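Local coordinates for Non-reducing end beta-L-arabinofuranosidase (Bacteroides thetaiotaomicron, PDB 5MQO), which belongs to glycoside hydrolase family GH127 and probably acts as an aceric acidase in the breakdown of complex plant pectin by a gut bacterium, at residues T26-S31 and V307-A312; Q318-L323 and W393-V398; S421-K426 and T636-S641; I622-D627 and V672-I677. All coordinates share one frame; numbering follows the deposited sequence.

Contact 1: residues T26-S31 and V307-A312; sequences TDMSQS and VADVYA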
loop_
_atom_site.group_PDB
_atom_site.type_symbol
_atom_site.label_atom_id
_atom_site.label_comp_id
_atom_site.label_asym_id
_atom_site.label_seq_id
_atom_site.Cartn_x
_atom_site.Cartn_y
_atom_site.Cartn_z
ATOM N N THR A 26 13.401 -4.272 -0.650
ATOM C CA THR A 26 13.402 -5.697 -0.990
ATOM C C THR A 26 14.243 -6.026 -2.222
ATOM O O THR A 26 14.052 -5.484 -3.312
ATOM C CB THR A 26 11.981 -6.303 -1.124
ATOM O OG1 THR A 26 11.137 -5.427 -1.869
ATOM C CG2 THR A 26 11.388 -6.493 0.264
ATOM N N ASP A 27 15.110 -7.005 -2.036
ATOM C CA ASP A 27 16.148 -7.288 -2.956
ATOM C C ASP A 27 15.949 -8.595 -3.717
ATOM O O ASP A 27 16.508 -9.624 -3.337
ATOM C CB ASP A 27 17.423 -7.332 -2.148
ATOM C CG ASP A 27 18.626 -7.453 -2.995
ATOM O OD1 ASP A 27 18.529 -7.152 -4.202
ATOM O OD2 ASP A 27 19.669 -7.843 -2.429
ATOM N N MET A 28 15.209 -8.539 -4.825
ATOM C CA MET A 28 15.082 -9.669 -5.763
ATOM C C MET A 28 16.226 -9.703 -6.817
ATOM O O MET A 28 16.133 -10.358 -7.849
ATOM C CB MET A 28 13.702 -9.633 -6.438
ATOM C CG MET A 28 12.579 -9.773 -5.433
ATOM S SD MET A 28 10.863 -9.923 -5.963
ATOM C CE MET A 28 11.040 -11.010 -7.336
ATOM N N SER A 29 17.335 -9.034 -6.528
ATOM C CA SER A 29 18.411 -8.880 -7.491
ATOM C C SER A 29 19.107 -10.198 -7.871
ATOM O O SER A 29 19.570 -10.321 -8.985
ATOM C CB SER A 29 19.412 -7.871 -6.951
ATOM O OG SER A 29 20.015 -8.375 -5.770
ATOM N N GLN A 30 19.151 -11.167 -6.951
ATOM C CA GLN A 30 19.664 -12.536 -7.203
ATOM C C GLN A 30 18.562 -13.571 -7.417
ATOM O O GLN A 30 18.858 -14.755 -7.543
ATOM C CB GLN A 30 20.495 -13.053 -6.013
ATOM C CG GLN A 30 21.527 -12.097 -5.445
ATOM C CD GLN A 30 22.723 -11.926 -6.360
ATOM O OE1 GLN A 30 23.491 -12.863 -6.549
ATOM N NE2 GLN A 30 22.889 -10.726 -6.936
ATOM N N SER A 31 17.304 -13.159 -7.425
ATOM C CA SER A 31 16.216 -14.128 -7.410
ATOM C C SER A 31 16.041 -14.727 -8.804
ATOM O O SER A 31 15.937 -13.988 -9.753
ATOM C CB SER A 31 14.935 -13.463 -6.908
ATOM O OG SER A 31 15.126 -13.022 -5.578
ATOM N N VAL A 307 4.072 -15.664 -0.409
ATOM C CA VAL A 307 4.122 -16.718 -1.420
ATOM C C VAL A 307 4.786 -16.253 -2.730
ATOM O O VAL A 307 5.524 -17.010 -3.358
ATOM C CB VAL A 307 2.710 -17.304 -1.659
ATOM C CG1 VAL A 307 2.649 -18.214 -2.887
ATOM C CG2 VAL A 307 2.275 -18.089 -0.425
ATOM N N ALA A 308 4.528 -15.007 -3.123
ATOM C CA ALA A 308 5.141 -14.421 -4.297
ATOM C C ALA A 308 6.624 -14.329 -4.110
ATOM O O ALA A 308 7.390 -14.601 -5.025
ATOM C CB ALA A 308 4.576 -13.057 -4.569
ATOM N N ASP A 309 7.019 -13.965 -2.898
ATOM C CA ASP A 309 8.429 -13.990 -2.505
ATOM C C ASP A 309 9.071 -15.387 -2.595
ATOM O O ASP A 309 10.192 -15.521 -3.088
ATOM C CB ASP A 309 8.609 -13.369 -1.109
ATOM C CG ASP A 309 8.905 -11.889 -1.170
ATOM O OD1 ASP A 309 9.401 -11.431 -2.222
ATOM O OD2 ASP A 309 8.670 -11.192 -0.160
ATOM N N VAL A 310 8.362 -16.431 -2.174
ATOM C CA VAL A 310 8.870 -17.801 -2.370
ATOM C C VAL A 310 8.921 -18.128 -3.846
ATOM O O VAL A 310 9.936 -18.669 -4.309
ATOM C CB VAL A 310 8.073 -18.864 -1.596
ATOM C CG1 VAL A 310 8.472 -20.291 -2.023
ATOM C CG2 VAL A 310 8.290 -18.645 -0.096
ATOM N N TYR A 311 7.876 -17.752 -4.594
ATOM C CA TYR A 311 7.875 -17.986 -6.043
ATOM C C TYR A 311 9.088 -17.340 -6.720
ATOM O O TYR A 311 9.701 -17.946 -7.590
ATOM C CB TYR A 311 6.578 -17.534 -6.721
ATOM C CG TYR A 311 6.713 -17.686 -8.199
ATOM C CD1 TYR A 311 6.549 -18.932 -8.810
ATOM C CD2 TYR A 311 7.134 -16.607 -8.987
ATOM C CE1 TYR A 311 6.741 -19.085 -10.183
ATOM C CE2 TYR A 311 7.325 -16.746 -10.348
ATOM C CZ TYR A 311 7.127 -17.969 -10.938
ATOM O OH TYR A 311 7.341 -18.028 -12.275
ATOM N N ALA A 312 9.441 -16.124 -6.304
ATOM C CA ALA A 312 10.606 -15.424 -6.862
ATOM C C ALA A 312 11.881 -16.261 -6.831
ATOM O O ALA A 312 12.730 -16.116 -7.702
ATOM C CB ALA A 312 10.855 -14.126 -6.117
#
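Ser31 closes a type I beta turn begun at Met28, and its CA lies 5.8 Å from the CA of Ala312, near the C-terminal end of helix 297-314. The methionine reaches farther along the helix than the serine does. Its CG stands beside the backbone N and the chain stays extended until it bends about the CG-SD bond (chi3 41°), which brings the CE methyl to 3.4 Å from Ala312 CB. The sulfur passes Asp309, with SD 4.3 Å from OD1, a loose approach. That carboxylate is held by Arg253 and Arg394 through salt bridges, so its buried charge is met from outside the turn. Ser31 touches with its carbon: CB rests 3.5 Å from the carbonyl O of Ala312, while OG turns to a hydrogen bond with Glu313. No hydrogen bond joins the two segments directly. Ahead of the turn, Asp27 OD1 accepts the backbone N of Ser29 at 3.2 Å from above the carboxylate plane, an Asx turn leading into the beta turn. This is an N-terminal arm laid on a helix of the catalytic domain, consistent with the (alpha/alpha)6 barrel of GH127 enzymes.

Contact 2: residues Q318-L323 and W393-V398; sequences QLMKNL and WRMLEV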
loop_
_atom_site.group_PDB
_atom_site.type_symbol
_atom_site.label_atom_id
_atom_site.label_comp_id
_atom_site.label_asym_id
_atom_site.label_seq_id
_atom_site.Cartn_x
_atom_site.Cartn_y
_atom_site.Cartn_z
ATOM N N GLN A 318 2.927 -23.663 -10.077
ATOM C CA GLN A 318 1.616 -23.874 -9.444
ATOM C C GLN A 318 1.285 -22.706 -8.535
ATOM O O GLN A 318 0.210 -22.169 -8.615
ATOM C CB GLN A 318 1.565 -25.215 -8.701
ATOM C CG GLN A 318 0.317 -25.472 -7.855
ATOM C CD GLN A 318 -1.008 -25.327 -8.594
ATOM O OE1 GLN A 318 -1.161 -25.768 -9.734
ATOM N NE2 GLN A 318 -1.982 -24.726 -7.931
ATOM N N LEU A 319 2.248 -22.268 -7.742
ATOM C CA LEU A 319 2.090 -21.059 -6.922
ATOM C C LEU A 319 1.560 -19.821 -7.698
ATOM O O LEU A 319 0.656 -19.139 -7.233
ATOM C CB LEU A 319 3.406 -20.706 -6.244
ATOM C CG LEU A 319 3.995 -21.815 -5.384
ATOM C CD1 LEU A 319 5.352 -21.395 -4.885
ATOM C CD2 LEU A 319 3.079 -22.158 -4.222
ATOM N N MET A 320 2.114 -19.551 -8.878
ATOM C CA MET A 320 1.642 -18.457 -9.742
ATOM C C MET A 320 0.266 -18.761 -10.340
ATOM O O MET A 320 -0.472 -17.848 -10.664
ATOM C CB MET A 320 2.667 -18.178 -10.850
ATOM C CG MET A 320 2.543 -16.829 -11.566
ATOM S SD MET A 320 2.758 -15.277 -10.657
ATOM C CE MET A 320 3.745 -15.808 -9.251
ATOM N N LYS A 321 -0.088 -20.034 -10.493
ATOM C CA LYS A 321 -1.479 -20.386 -10.848
ATOM C C LYS A 321 -2.463 -19.968 -9.735
ATOM O O LYS A 321 -3.532 -19.457 -10.020
ATOM C CB LYS A 321 -1.625 -21.882 -11.202
ATOM C CG LYS A 321 -2.105 -22.147 -12.632
ATOM C CD LYS A 321 -1.488 -23.377 -13.323
ATOM C CE LYS A 321 -1.651 -23.247 -14.846
ATOM N NZ LYS A 321 -1.617 -24.552 -15.566
ATOM N N ASN A 322 -2.066 -20.173 -8.483
ATOM C CA ASN A 322 -2.843 -19.736 -7.344
ATOM C C ASN A 322 -2.803 -18.239 -7.227
ATOM O O ASN A 322 -3.843 -17.611 -7.099
ATOM C CB ASN A 322 -2.349 -20.379 -6.050
ATOM C CG ASN A 322 -2.476 -21.894 -6.075
ATOM O OD1 ASN A 322 -1.481 -22.595 -6.178
ATOM N ND2 ASN A 322 -3.708 -22.403 -6.000
ATOM N N LEU A 323 -1.622 -17.650 -7.304
ATOM C CA LEU A 323 -1.489 -16.211 -7.027
ATOM C C LEU A 323 -2.219 -15.382 -8.051
ATOM O O LEU A 323 -2.815 -14.369 -7.678
ATOM C CB LEU A 323 -0.034 -15.768 -6.919
ATOM C CG LEU A 323 0.745 -16.273 -5.692
ATOM C CD1 LEU A 323 2.232 -15.924 -5.831
ATOM C CD2 LEU A 323 0.170 -15.743 -4.381
ATOM N N TRP A 393 3.417 -5.363 -5.272
ATOM C CA TRP A 393 4.773 -5.000 -5.543
ATOM C C TRP A 393 5.592 -6.240 -5.884
ATOM O O TRP A 393 6.348 -6.197 -6.818
ATOM C CB TRP A 393 5.379 -4.228 -4.392
ATOM C CG TRP A 393 6.759 -3.788 -4.708
ATOM C CD1 TRP A 393 7.920 -4.388 -4.305
ATOM C CD2 TRP A 393 7.138 -2.692 -5.537
ATOM N NE1 TRP A 393 8.996 -3.712 -4.813
ATOM C CE2 TRP A 393 8.541 -2.659 -5.569
ATOM C CE3 TRP A 393 6.425 -1.720 -6.246
ATOM C CZ2 TRP A 393 9.245 -1.706 -6.279
ATOM C CZ3 TRP A 393 7.133 -0.751 -6.951
ATOM C CH2 TRP A 393 8.529 -0.767 -6.968
ATOM N N ARG A 394 5.418 -7.334 -5.146
ATOM C CA ARG A 394 6.100 -8.594 -5.445
ATOM C C ARG A 394 5.665 -9.139 -6.803
ATOM O O ARG A 394 6.500 -9.569 -7.618
ATOM C CB ARG A 394 5.822 -9.633 -4.382
ATOM C CG ARG A 394 6.789 -9.640 -3.213
ATOM C CD ARG A 394 6.670 -8.406 -2.374
ATOM N NE ARG A 394 7.474 -8.489 -1.173
ATOM C CZ ARG A 394 7.807 -7.438 -0.433
ATOM N NH1 ARG A 394 7.390 -6.206 -0.731
ATOM N NH2 ARG A 394 8.560 -7.627 0.638
ATOM N N MET A 395 4.365 -9.077 -7.069
ATOM C CA MET A 395 3.858 -9.510 -8.376
ATOM C C MET A 395 4.449 -8.684 -9.540
ATOM O O MET A 395 4.794 -9.240 -10.586
ATOM C CB MET A 395 2.333 -9.496 -8.400
ATOM C CG MET A 395 1.709 -10.473 -7.407
ATOM S SD MET A 395 1.929 -12.222 -7.770
ATOM C CE MET A 395 0.898 -12.372 -9.220
ATOM N N LEU A 396 4.592 -7.380 -9.343
ATOM C CA LEU A 396 5.327 -6.562 -10.298
ATOM C C LEU A 396 6.741 -7.115 -10.542
ATOM O O LEU A 396 7.108 -7.355 -11.703
ATOM C CB LEU A 396 5.418 -5.106 -9.843
ATOM C CG LEU A 396 6.148 -4.121 -10.777
ATOM C CD1 LEU A 396 5.408 -3.948 -12.107
ATOM C CD2 LEU A 396 6.294 -2.784 -10.068
ATOM N N GLU A 397 7.513 -7.329 -9.472
ATOM C CA GLU A 397 8.942 -7.720 -9.616
ATOM C C GLU A 397 9.102 -9.125 -10.276
ATOM O O GLU A 397 9.960 -9.337 -11.102
ATOM C CB GLU A 397 9.705 -7.601 -8.269
ATOM C CG GLU A 397 9.663 -6.188 -7.654
ATOM C CD GLU A 397 10.931 -5.737 -6.914
ATOM O OE1 GLU A 397 11.502 -6.450 -6.032
ATOM O OE2 GLU A 397 11.362 -4.606 -7.215
ATOM N N VAL A 398 8.221 -10.047 -9.934
ATOM C CA VAL A 398 8.171 -11.375 -10.539
ATOM C C VAL A 398 7.692 -11.451 -11.999
ATOM O O VAL A 398 7.977 -12.441 -12.664
ATOM C CB VAL A 398 7.236 -12.255 -9.680
ATOM C CG1 VAL A 398 6.742 -13.478 -10.417
ATOM C CG2 VAL A 398 7.930 -12.653 -8.389
#
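Met320 is the first residue of 318-323 to reach helix 382-399, and it does so with both its sulfur and its methyl. Its CG lies anti to the backbone N (chi1 -162°), and further bends at chi2 and chi3 carry the end of the chain across the gap. There it meets Met395 tip to tip, SD standing 3.7 Å from the Met395 CE methyl. Beyond the sulfur, the Met320 CE methyl points to the CG1 branch of Val398 at 4.0 Å, again end against end. Tyr311 of helix 297-314 packs on both Met320 and Val398, adding an aromatic ring to this cluster. The helix pair belongs to the mainly helical catalytic domain, consistent with the (alpha/alpha)6 barrel known for the family. The short axes pass 12.9 Å apart with their directions 133° from each other, a separation that side chains with long reach, such as methionine, can bridge. Within the helix, Asn322 OD1 accepts from Gln318 NE2 at 2.8 Å, from above the carbonyl plane, while ND2 serves the backbone O atoms of Arg288 and Gln290. At Leu323 the chain returns to Met395, whose folded side chain turns its sulfur to the leucine: SD lies 4.1 Å from CB and 4.2 Å from CD1. The two side chains meet at a slant, and the sulfur rests against leucine carbons while the methyl meets Met320. Val307 packs on Leu323, and Tyr404 of helix 402-416 touches Met395.

Contact 3: residues S421-K426 and T636-S641; sequences SLDGKK and TIEGSS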
loop_
_atom_site.group_PDB
_atom_site.type_symbol
_atom_site.label_atom_id
_atom_site.label_comp_id
_atom_site.label_asym_id
_atom_site.label_seq_id
_atom_site.Cartn_x
_atom_site.Cartn_y
_atom_site.Cartn_z
ATOM N N SER A 421 -3.150 11.141 9.559
ATOM C CA SER A 421 -3.541 12.557 9.439
ATOM C C SER A 421 -2.551 13.362 8.579
ATOM O O SER A 421 -1.441 12.903 8.290
ATOM C CB SER A 421 -3.678 13.195 10.838
ATOM O OG SER A 421 -2.523 12.984 11.654
ATOM N N LEU A 422 -2.976 14.546 8.140
ATOM C CA LEU A 422 -2.074 15.462 7.453
ATOM C C LEU A 422 -1.007 16.027 8.411
ATOM O O LEU A 422 0.138 16.164 7.998
ATOM C CB LEU A 422 -2.844 16.559 6.745
ATOM C CG LEU A 422 -3.627 16.083 5.521
ATOM C CD1 LEU A 422 -4.535 17.193 5.034
ATOM C CD2 LEU A 422 -2.699 15.620 4.400
ATOM N N ASP A 423 -1.342 16.260 9.688
ATOM C CA ASP A 423 -0.328 16.663 10.695
ATOM C C ASP A 423 0.621 15.563 11.173
ATOM O O ASP A 423 1.392 15.800 12.089
ATOM C CB ASP A 423 -0.948 17.407 11.910
ATOM C CG ASP A 423 -1.848 16.531 12.809
ATOM O OD1 ASP A 423 -1.909 15.294 12.676
ATOM O OD2 ASP A 423 -2.532 17.123 13.675
ATOM N N GLY A 424 0.546 14.368 10.585
ATOM C CA GLY A 424 1.497 13.285 10.862
ATOM C C GLY A 424 1.397 12.601 12.209
ATOM O O GLY A 424 2.274 11.825 12.554
ATOM N N LYS A 425 0.337 12.879 12.963
ATOM C CA LYS A 425 0.255 12.495 14.368
ATOM C C LYS A 425 -0.884 11.562 14.729
ATOM O O LYS A 425 -0.797 10.867 15.757
ATOM C CB LYS A 425 0.097 13.743 15.215
ATOM C CG LYS A 425 1.347 14.580 15.337
ATOM C CD LYS A 425 1.129 15.641 16.392
ATOM C CE LYS A 425 2.264 16.630 16.386
ATOM N NZ LYS A 425 2.178 17.479 17.600
ATOM N N LYS A 426 -1.956 11.569 13.933
ATOM C CA LYS A 426 -3.130 10.770 14.242
ATOM C C LYS A 426 -3.356 9.687 13.172
ATOM O O LYS A 426 -3.040 9.897 11.993
ATOM C CB LYS A 426 -4.345 11.684 14.421
ATOM C CG LYS A 426 -4.222 12.632 15.615
ATOM C CD LYS A 426 -5.366 13.633 15.684
ATOM C CE LYS A 426 -5.126 14.811 14.745
ATOM N NZ LYS A 426 -6.400 15.334 14.186
ATOM N N THR A 636 -6.101 24.686 0.676
ATOM C CA THR A 636 -5.163 24.326 1.761
ATOM C C THR A 636 -5.872 23.647 2.940
ATOM O O THR A 636 -6.919 24.140 3.381
ATOM C CB THR A 636 -4.433 25.579 2.283
ATOM O OG1 THR A 636 -3.732 26.196 1.207
ATOM C CG2 THR A 636 -3.432 25.217 3.345
ATOM N N ILE A 637 -5.325 22.521 3.426
ATOM C CA ILE A 637 -5.842 21.863 4.649
ATOM C C ILE A 637 -4.657 21.428 5.487
ATOM O O ILE A 637 -3.753 20.740 5.002
ATOM C CB ILE A 637 -6.776 20.632 4.389
ATOM C CG1 ILE A 637 -7.961 21.007 3.491
ATOM C CG2 ILE A 637 -7.337 20.092 5.709
ATOM C CD1 ILE A 637 -8.765 19.840 2.965
ATOM N N GLU A 638 -4.678 21.823 6.750
ATOM C CA GLU A 638 -3.527 21.673 7.627
ATOM C C GLU A 638 -2.227 21.959 6.887
ATOM O O GLU A 638 -1.325 21.121 6.890
ATOM C CB GLU A 638 -3.488 20.278 8.231
ATOM C CG GLU A 638 -4.726 19.918 9.044
ATOM C CD GLU A 638 -4.633 20.285 10.512
ATOM O OE1 GLU A 638 -3.569 20.067 11.151
ATOM O OE2 GLU A 638 -5.660 20.767 11.024
ATOM N N GLY A 639 -2.153 23.132 6.245
ATOM C CA GLY A 639 -0.937 23.595 5.545
ATOM C C GLY A 639 -0.435 22.791 4.349
ATOM O O GLY A 639 0.748 22.832 4.034
ATOM N N SER A 640 -1.338 22.068 3.685
ATOM C CA SER A 640 -1.008 21.207 2.531
ATOM C C SER A 640 -1.851 21.660 1.346
ATOM O O SER A 640 -3.066 21.866 1.496
ATOM C CB SER A 640 -1.285 19.725 2.847
ATOM O OG SER A 640 -0.640 18.863 1.924
ATOM N N SER A 641 -1.205 21.837 0.193
ATOM C CA SER A 641 -1.908 22.288 -0.994
ATOM C C SER A 641 -2.456 21.070 -1.706
ATOM O O SER A 641 -1.694 20.182 -2.094
ATOM C CB SER A 641 -1.007 23.082 -1.944
ATOM O OG SER A 641 -1.802 23.727 -2.942
#
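Asp423 OD1 is gripped twice from within its own loop: Ser421 OG donates to it at 2.6 Å, arriving nearly in line with the C-O bond, and the backbone N of Lys425 adds a weak bond at 3.3 Å. Ser421 OG in turn accepts the backbone N of Lys426 at 2.7 Å, a fairly straight bond (160°), so the type I turn from Ser421 to Gly424 is laced up by side chains. Asp423 CG sits between its backbone N and carbonyl carbon (chi1 68°), which folds the carboxylate back over the loop. Its outer side faces Glu638, whose OE1 lies 3.8 Å from Asp423 CB and 4.0 Å from OD2. The two side chains lie side by side, pointing the same way, with carboxylate planes about 89° apart; Lys426 NZ, 6.3 Å from Glu638 OE1, may ease the repulsion from a distance. An alanine here removes the OD1 acceptor and is likely to leave the Ser421 hydroxyl without a group to donate to, and the turn less firmly held. Glu638 and Gly639 are the corner residues of a type I' turn, in a beta hairpin with a two-residue loop linking strands 631-637 and 640-651 of the C-terminal domain. The apolar half of the contact is Leu422, which lies against this hairpin: its CD1 is 3.6 Å from the Ile637 carbonyl O and 4.1 Å from the Ile637 CG2 branch, while its CB faces Glu638 CB. The Leu422 backbone bonds on to Arg54 through its O and to Asn684 through its N.

Contact 4: residues I622-D627 and V672-I677; sequences ILIPAD and VDIRLI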
loop_
_atom_site.group_PDB
_atom_site.type_symbol
_atom_site.label_atom_id
_atom_site.label_comp_id
_atom_site.label_asym_id
_atom_site.label_seq_id
_atom_site.Cartn_x
_atom_site.Cartn_y
_atom_site.Cartn_z
ATOM N N ILE A 622 -27.300 14.958 -2.253
ATOM C CA ILE A 622 -26.455 15.404 -3.359
ATOM C C ILE A 622 -26.451 14.377 -4.497
ATOM O O ILE A 622 -26.095 13.232 -4.259
ATOM C CB ILE A 622 -25.008 15.608 -2.885
ATOM C CG1 ILE A 622 -24.927 16.642 -1.743
ATOM C CG2 ILE A 622 -24.114 16.013 -4.043
ATOM C CD1 ILE A 622 -25.460 18.019 -2.096
ATOM N N LEU A 623 -26.849 14.781 -5.715
ATOM C CA LEU A 623 -26.733 13.932 -6.919
ATOM C C LEU A 623 -25.740 14.490 -7.903
ATOM O O LEU A 623 -25.737 15.687 -8.187
ATOM C CB LEU A 623 -28.024 13.842 -7.703
ATOM C CG LEU A 623 -29.346 13.917 -6.982
ATOM C CD1 LEU A 623 -30.448 13.950 -8.052
ATOM C CD2 LEU A 623 -29.475 12.746 -6.014
ATOM N N ILE A 624 -24.957 13.607 -8.485
ATOM C CA ILE A 624 -23.977 14.000 -9.469
ATOM C C ILE A 624 -24.567 13.724 -10.862
ATOM O O ILE A 624 -24.730 12.564 -11.223
ATOM C CB ILE A 624 -22.688 13.199 -9.263
ATOM C CG1 ILE A 624 -22.108 13.451 -7.867
ATOM C CG2 ILE A 624 -21.678 13.519 -10.345
ATOM C CD1 ILE A 624 -21.878 14.921 -7.519
ATOM N N PRO A 625 -24.891 14.771 -11.653
ATOM C CA PRO A 625 -25.268 14.470 -13.025
ATOM C C PRO A 625 -24.073 13.942 -13.786
ATOM O O PRO A 625 -22.945 14.372 -13.514
ATOM C CB PRO A 625 -25.712 15.823 -13.587
ATOM C CG PRO A 625 -25.098 16.824 -12.724
ATOM C CD PRO A 625 -24.915 16.218 -11.382
ATOM N N ALA A 626 -24.317 13.025 -14.728
ATOM C CA ALA A 626 -23.220 12.325 -15.476
ATOM C C ALA A 626 -22.299 13.229 -16.287
ATOM O O ALA A 626 -21.125 12.929 -16.437
ATOM C CB ALA A 626 -23.794 11.250 -16.379
ATOM N N ASP A 627 -22.865 14.322 -16.796
ATOM C CA ASP A 627 -22.164 15.367 -17.535
ATOM C C ASP A 627 -21.836 16.581 -16.673
ATOM O O ASP A 627 -21.691 17.683 -17.200
ATOM C CB ASP A 627 -23.022 15.819 -18.746
ATOM C CG ASP A 627 -24.251 16.692 -18.355
ATOM O OD1 ASP A 627 -24.603 16.859 -17.149
ATOM O OD2 ASP A 627 -24.884 17.221 -19.291
ATOM N N VAL A 672 -26.852 22.758 -6.281
ATOM C CA VAL A 672 -26.043 23.239 -5.161
ATOM C C VAL A 672 -24.543 23.089 -5.447
ATOM O O VAL A 672 -24.114 22.154 -6.125
ATOM C CB VAL A 672 -26.445 22.583 -3.799
ATOM C CG1 VAL A 672 -26.006 21.111 -3.720
ATOM C CG2 VAL A 672 -25.898 23.395 -2.621
ATOM N N ASP A 673 -23.781 24.060 -4.951
ATOM C CA ASP A 673 -22.337 24.091 -5.108
ATOM C C ASP A 673 -21.788 23.053 -4.122
ATOM O O ASP A 673 -22.160 23.055 -2.926
ATOM C CB ASP A 673 -21.728 25.500 -4.818
ATOM C CG ASP A 673 -22.114 26.590 -5.874
ATOM O OD1 ASP A 673 -22.906 26.320 -6.801
ATOM O OD2 ASP A 673 -21.626 27.744 -5.757
ATOM N N ILE A 674 -20.942 22.158 -4.645
ATOM C CA ILE A 674 -20.178 21.212 -3.839
ATOM C C ILE A 674 -18.710 21.378 -4.166
ATOM O O ILE A 674 -18.331 21.912 -5.210
ATOM C CB ILE A 674 -20.595 19.741 -4.078
ATOM C CG1 ILE A 674 -20.352 19.295 -5.532
ATOM C CG2 ILE A 674 -22.065 19.536 -3.733
ATOM C CD1 ILE A 674 -20.364 17.791 -5.701
ATOM N N ARG A 675 -17.889 20.890 -3.259
ATOM C CA ARG A 675 -16.475 20.760 -3.498
ATOM C C ARG A 675 -16.037 19.352 -3.069
ATOM O O ARG A 675 -16.337 18.911 -1.949
ATOM C CB ARG A 675 -15.771 21.860 -2.733
ATOM C CG ARG A 675 -14.304 21.633 -2.549
ATOM C CD ARG A 675 -13.581 22.893 -2.155
ATOM N NE ARG A 675 -13.936 23.395 -0.831
ATOM C CZ ARG A 675 -13.164 24.214 -0.117
ATOM N NH1 ARG A 675 -11.966 24.613 -0.567
ATOM N NH2 ARG A 675 -13.581 24.629 1.073
ATOM N N LEU A 676 -15.362 18.639 -3.973
ATOM C CA LEU A 676 -14.771 17.323 -3.663
ATOM C C LEU A 676 -13.314 17.474 -3.259
ATOM O O LEU A 676 -12.608 18.307 -3.821
ATOM C CB LEU A 676 -14.886 16.397 -4.864
ATOM C CG LEU A 676 -16.316 16.210 -5.395
ATOM C CD1 LEU A 676 -16.380 15.162 -6.506
ATOM C CD2 LEU A 676 -17.265 15.812 -4.279
ATOM N N ILE A 677 -12.875 16.700 -2.267
ATOM C CA ILE A 677 -11.446 16.643 -1.893
ATOM C C ILE A 677 -10.956 15.205 -1.986
ATOM O O ILE A 677 -11.772 14.274 -2.049
ATOM C CB ILE A 677 -11.148 17.199 -0.469
ATOM C CG1 ILE A 677 -11.772 16.328 0.626
ATOM C CG2 ILE A 677 -11.617 18.643 -0.332
ATOM C CD1 ILE A 677 -11.125 16.525 1.980
#
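Two strands of one mixed sheet, 622-625 and 670-678, meet through Ile622, Ile624, Val672 and Ile674 in the hydrophobic interior of the C-terminal domain. They are not paired by backbone bonds. Their short axes cross at 85° and stay 9.3 Å apart, leaving room for the side chains between them. The Ile622 CD1 methyl makes the tightest approach, 3.5 Å from Val672 CG1, and the two side chains stand roughly at right angles. That valine methyl is tucked between its backbone N and carbonyl carbon, which turns it to the isoleucine. Ile674 takes the next place along the strand. It slides past Ile622 in the opposite sense, so that its CG2 branch lies 4.1 Å from both the CD1 and the CG2 methyls of Ile622. Strand 640-651 pairs antiparallel with both 622-625 and 670-678, and the steep crossing is consistent with a strongly curled sheet, in a domain probably of beta-sandwich type, as in family relatives. Ile674 carries its longer branch the other way (chi1 62°), and its CD1 methyl ends 3.7 Å from Ile624 CD1, the two chains meeting at a slant. Ala649 of strand 640-651 touches both Ile622 and Ile674, and Leu608 and Ile613 also pack on Ile622. Met694 reaches Ile624 from strand 690-697. Between the two inward residues of its strand, Asp673 points away from 622-627 and forms a salt bridge with Lys648.

Contacts 1 and 2 adjoin in the helical catalytic domain, their centres about 10 Å apart. Helix 382-399 serves both: besides its part in contact 2, it lends Glu397 to pack on Met28, and Arg394, which pairs with Asp309. Both are buried and use methionine ends, one in contact 1 and a facing pair in contact 2, though contact 1 lies beside buried charges. Contact 3 is partly buried and lies across the chain's centre, its centre about 36 Å from theirs; there a leucine packs a loop of the catalytic domain on a C-terminal hairpin, with two carboxylates close by at the rim. Contact 4 is buried and purely aliphatic. Strand 640-651 begins in contact 3 and pairs with both strands of contact 4, and Ile637 touches Ile677.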